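PDB 1K1E: 3-deoxy-D-manno-octulosonate 8-phosphate phosphatase KdsC from Haemophilus influenzae Rd, which hydrolyses 3-deoxy-D-manno-octulosonate 8-phosphate to 3-deoxy-D-manno-octulosonate and inorganic phosphate with the help of a magnesium ion, a step of lipopolysaccharide biosynthesis. Local coordinates for residues A[10-15]-A[102-107]; A[38-43]-A[146-151]. One frame throughout, in Å; residues are numbered along the deposited sequence.

Contact 1: A[10-15]-A[102-107]. With CO (cobalt (II) ion), chain M.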
# COMPACT_ATOMS: atom_id res chain seq x y z
N PHE A 10 -23.72 -15.63 12.82
CA PHE A 10 -23.74 -14.73 11.68
C PHE A 10 -22.75 -13.59 11.90
O PHE A 10 -22.68 -13.01 12.96
CB PHE A 10 -25.15 -14.18 11.56
CG PHE A 10 -25.46 -13.41 10.30
CD1 PHE A 10 -24.93 -13.75 9.05
CD2 PHE A 10 -26.39 -12.35 10.38
CE1 PHE A 10 -25.31 -13.04 7.87
CE2 PHE A 10 -26.78 -11.63 9.23
CZ PHE A 10 -26.25 -11.95 7.99
N VAL A 11 -22.02 -13.28 10.86
CA VAL A 11 -21.04 -12.19 10.89
C VAL A 11 -21.40 -11.29 9.74
O VAL A 11 -21.54 -11.74 8.59
CB VAL A 11 -19.66 -12.71 10.66
CG1 VAL A 11 -18.65 -11.53 10.41
CG2 VAL A 11 -19.26 -13.52 11.85
N ILE A 12 -21.66 -10.02 10.04
CA ILE A 12 -21.94 -9.01 9.00
C ILE A 12 -20.68 -8.11 8.96
O ILE A 12 -20.21 -7.59 10.03
CB ILE A 12 -23.13 -8.11 9.42
CG1 ILE A 12 -24.42 -8.91 9.46
CG2 ILE A 12 -23.29 -6.93 8.42
CD1 ILE A 12 -25.50 -8.12 10.16
N THR A 13 -20.16 -7.87 7.76
CA THR A 13 -18.99 -7.05 7.64
C THR A 13 -19.17 -5.84 6.72
O THR A 13 -19.73 -5.92 5.61
CB THR A 13 -17.75 -7.89 7.15
OG1 THR A 13 -16.61 -7.04 7.11
CG2 THR A 13 -17.93 -8.39 5.77
N ASP A 14 -18.73 -4.69 7.22
CA ASP A 14 -18.68 -3.48 6.43
C ASP A 14 -17.60 -3.79 5.37
O ASP A 14 -16.82 -4.74 5.48
CB ASP A 14 -18.20 -2.29 7.30
CG ASP A 14 -17.81 -1.09 6.48
OD1 ASP A 14 -18.51 -0.79 5.50
OD2 ASP A 14 -16.82 -0.45 6.83
N VAL A 15 -17.57 -3.00 4.30
CA VAL A 15 -16.55 -3.23 3.28
C VAL A 15 -15.35 -2.28 3.31
O VAL A 15 -14.23 -2.69 3.59
CB VAL A 15 -17.18 -3.16 1.82
CG1 VAL A 15 -16.09 -3.22 0.76
CG2 VAL A 15 -18.15 -4.33 1.66
N THR A 102 -25.42 -12.37 16.25
CA THR A 102 -24.72 -11.73 15.12
C THR A 102 -23.58 -10.85 15.58
O THR A 102 -23.67 -10.23 16.64
CB THR A 102 -25.69 -10.83 14.41
OG1 THR A 102 -26.84 -11.60 14.01
CG2 THR A 102 -25.06 -10.20 13.18
N ALA A 103 -22.50 -10.80 14.80
CA ALA A 103 -21.36 -9.94 15.15
C ALA A 103 -21.14 -9.04 13.95
O ALA A 103 -21.39 -9.45 12.84
CB ALA A 103 -20.10 -10.75 15.39
N TYR A 104 -20.64 -7.82 14.18
CA TYR A 104 -20.43 -6.84 13.11
C TYR A 104 -19.00 -6.34 13.20
O TYR A 104 -18.45 -6.26 14.28
CB TYR A 104 -21.29 -5.60 13.34
CG TYR A 104 -21.33 -4.64 12.18
CD1 TYR A 104 -22.23 -4.79 11.11
CD2 TYR A 104 -20.39 -3.58 12.10
CE1 TYR A 104 -22.21 -3.92 10.00
CE2 TYR A 104 -20.39 -2.75 11.04
CZ TYR A 104 -21.27 -2.90 9.99
OH TYR A 104 -21.22 -2.02 8.93
N ILE A 105 -18.42 -5.97 12.07
CA ILE A 105 -17.06 -5.44 12.11
C ILE A 105 -17.07 -4.18 11.25
O ILE A 105 -17.46 -4.24 10.08
CB ILE A 105 -15.97 -6.49 11.63
CG1 ILE A 105 -14.57 -5.79 11.61
CG2 ILE A 105 -16.41 -7.26 10.34
CD1 ILE A 105 -13.41 -6.85 11.37
N GLY A 106 -16.62 -3.06 11.81
CA GLY A 106 -16.70 -1.81 11.05
C GLY A 106 -15.51 -0.96 11.37
O GLY A 106 -14.64 -1.36 12.17
N ASP A 107 -15.46 0.18 10.71
CA ASP A 107 -14.30 1.10 10.92
C ASP A 107 -14.67 2.57 11.10
O ASP A 107 -13.77 3.36 11.39
CB ASP A 107 -13.35 1.08 9.73
CG ASP A 107 -13.97 1.71 8.47
OD1 ASP A 107 -13.35 2.59 7.82
OD2 ASP A 107 -15.08 1.34 8.11
CO CO M . -16.11 1.42 6.36
O HOH W 1 -17.29 1.26 4.53
O HOH W 2 -15.10 3.18 5.85
O HOH W 3 -17.79 2.34 7.30

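Contact 2: A[38-43]-A[146-151]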
# COMPACT_ATOMS: atom_id res chain seq x y z
N VAL A 38 -6.40 -11.59 0.88
CA VAL A 38 -6.59 -13.03 0.71
C VAL A 38 -6.89 -13.78 2.01
O VAL A 38 -7.69 -14.72 1.99
CB VAL A 38 -5.37 -13.62 0.03
CG1 VAL A 38 -4.15 -13.57 1.01
CG2 VAL A 38 -5.67 -15.01 -0.49
N ARG A 39 -6.24 -13.41 3.13
CA ARG A 39 -6.51 -14.18 4.34
C ARG A 39 -7.92 -13.89 4.92
O ARG A 39 -8.50 -14.73 5.63
CB ARG A 39 -5.43 -13.98 5.37
CG ARG A 39 -3.99 -14.30 4.78
CD ARG A 39 -2.89 -14.51 5.86
NE ARG A 39 -2.51 -13.23 6.45
CZ ARG A 39 -1.58 -12.42 5.92
NH1 ARG A 39 -0.93 -12.70 4.79
NH2 ARG A 39 -1.30 -11.30 6.55
N ASP A 40 -8.47 -12.69 4.66
CA ASP A 40 -9.85 -12.45 5.05
C ASP A 40 -10.80 -13.45 4.26
O ASP A 40 -11.78 -13.98 4.79
CB ASP A 40 -10.30 -11.05 4.64
CG ASP A 40 -9.71 -9.94 5.58
OD1 ASP A 40 -9.36 -10.26 6.71
OD2 ASP A 40 -9.67 -8.75 5.20
N GLY A 41 -10.53 -13.57 2.97
CA GLY A 41 -11.35 -14.43 2.16
C GLY A 41 -11.28 -15.84 2.70
O GLY A 41 -12.29 -16.52 2.71
N LEU A 42 -10.13 -16.31 3.14
CA LEU A 42 -10.11 -17.65 3.70
C LEU A 42 -10.88 -17.70 5.05
O LEU A 42 -11.53 -18.69 5.35
CB LEU A 42 -8.68 -18.12 3.91
CG LEU A 42 -8.54 -19.52 4.49
CD1 LEU A 42 -9.25 -20.47 3.51
CD2 LEU A 42 -7.11 -19.91 4.67
N GLY A 43 -10.80 -16.63 5.83
CA GLY A 43 -11.52 -16.59 7.09
C GLY A 43 -13.03 -16.68 6.82
O GLY A 43 -13.80 -17.31 7.60
N GLY A 146 -6.16 -8.00 7.01
CA GLY A 146 -6.52 -9.25 7.70
C GLY A 146 -7.29 -9.07 9.00
O GLY A 146 -7.25 -9.95 9.87
N ALA A 147 -7.90 -7.89 9.20
CA ALA A 147 -8.63 -7.69 10.44
C ALA A 147 -9.86 -8.63 10.50
O ALA A 147 -10.28 -9.04 11.55
CB ALA A 147 -9.06 -6.27 10.51
N PHE A 148 -10.46 -8.88 9.35
CA PHE A 148 -11.58 -9.80 9.32
C PHE A 148 -11.13 -11.16 9.79
O PHE A 148 -11.77 -11.85 10.64
CB PHE A 148 -12.18 -9.88 7.92
CG PHE A 148 -13.41 -10.73 7.88
CD1 PHE A 148 -14.66 -10.13 7.89
CD2 PHE A 148 -13.31 -12.13 7.95
CE1 PHE A 148 -15.87 -10.92 7.98
CE2 PHE A 148 -14.51 -12.91 8.03
CZ PHE A 148 -15.79 -12.28 8.05
N ARG A 149 -10.01 -11.60 9.24
CA ARG A 149 -9.43 -12.91 9.60
C ARG A 149 -9.07 -12.98 11.09
O ARG A 149 -9.25 -14.00 11.72
CB ARG A 149 -8.17 -13.15 8.78
CG ARG A 149 -7.55 -14.51 9.01
CD ARG A 149 -8.49 -15.68 8.85
NE ARG A 149 -7.76 -16.95 9.07
CZ ARG A 149 -7.02 -17.53 8.16
NH1 ARG A 149 -6.89 -16.99 6.94
NH2 ARG A 149 -6.38 -18.64 8.46
N GLU A 150 -8.57 -11.87 11.65
CA GLU A 150 -8.28 -11.84 13.11
C GLU A 150 -9.56 -12.19 13.92
O GLU A 150 -9.55 -13.03 14.83
CB GLU A 150 -7.79 -10.45 13.51
CG GLU A 150 -7.44 -10.38 14.99
CD GLU A 150 -6.83 -9.01 15.34
OE1 GLU A 150 -6.70 -8.78 16.49
OE2 GLU A 150 -6.55 -8.19 14.43
N MET A 151 -10.66 -11.55 13.53
CA MET A 151 -11.95 -11.76 14.11
C MET A 151 -12.45 -13.19 13.82
O MET A 151 -12.87 -13.90 14.74
CB MET A 151 -12.96 -10.73 13.55
CG MET A 151 -14.41 -10.95 14.13
SD MET A 151 -15.56 -9.99 13.12
CE MET A 151 -15.32 -10.67 11.35
O HOH W 4 -9.27 -7.08 6.96

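Contact 1: A[10-15]-A[102-107]
F10 to D14 and T102 to G106 run side by side as parallel strands, their axes 4.7 Å apart at 20°, joined by four backbone hydrogen bonds from A103 N to F10 O, I12 N to A103 O, I105 N to I12 O and D14 N to I105 O. They are central neighbours in the parallel sheet of the HAD-type Rossmann-like fold, which gathers acidic residues at the C-terminal strand ends. On the face of F10, I12, T102 and Y104, the methyl CG2 of I12 meets the Y104 ring obliquely, 3.6 Å from CE1, while I12 CD1 touches T102 CG2. T102 OG1 lies at the edge of the F10 ring, in its plane, and is hydrogen-bonded to T98 O; helix 84-95 packs over this face. With CG anti to its backbone N (chi1 -170°), Y104 leans toward the C-terminal end of the strands, which brings OH 3.4 Å from D14 CB; the hydroxyl is hydrogen-bonded to D111 OD1. On the other face I105 CG2 presses against T13 OG1. Beyond the strands D14 and D107 converge on cobalt, which D16 O and three waters also bind. K84 forms a salt bridge with D14, and R39 of a second subunit with D107. The carboxylate planes are 12° apart, and shared coordination of cobalt holds D14 OD2 and D107 OD2 2.8 Å from each other, with D107 OD2 2.0 Å from the metal.

Contact 2: A[38-43]-A[146-151]
D40 and R149 carry the meeting of two helix N-terminal turns, a helix-helix packing on one side of the HAD-type Rossmann-like fold. D40 OD1 takes the backbone N-H of R149, in the first turn of helix 147-158, at 2.9 Å, on its anti side and 25° out of the carboxylate plane. The same oxygen lies 3.1 Å from F148 CB, while OD2 accepts a 2.5 Å bond from a water that in turn accepts from F148 N and, weakly, from G146 N, the N-cap residue. In the other direction R149 fits as a knob among R39, D40, L42 and G43. Its chain leaves with CG anti to the backbone N and bends at chi2; G43 has no side chain there, so R149 CD can lie directly on its CA, 3.6 Å away. L42 CB and CD2 lie against R149 NH1. Farther out, D153 holds R149 NE by a salt bridge, and D108 of a neighbouring subunit pairs with NH1. V38 to G41 are probably part of the substrate site, as in relatives. The 3.1 Å bond from R149 NH1 meets R39 O, which also accepts from G43 N, at a C=O...N angle of 120°, with the oxygen 9° out of the guanidinium plane.

In the fold
Contacts 1 and 2 illustrate how an alpha/beta core layers helices on a sheet: their centres are about 12 Å apart, and they touch directly. The segments alternate along the chain, in the order 10-15, 38-43, 102-107, 146-151, so each contact joins one early and one late element. Helix 147-158 lies against the sheet face of V11, T13 and I105 through F148 and M151, with helix 38-49 beside it. Contact 1 ends at the metal site, whereas contact 2 includes residues probably used for substrate. The tetramer links them again, because R39 of one subunit pairs with D107 of another.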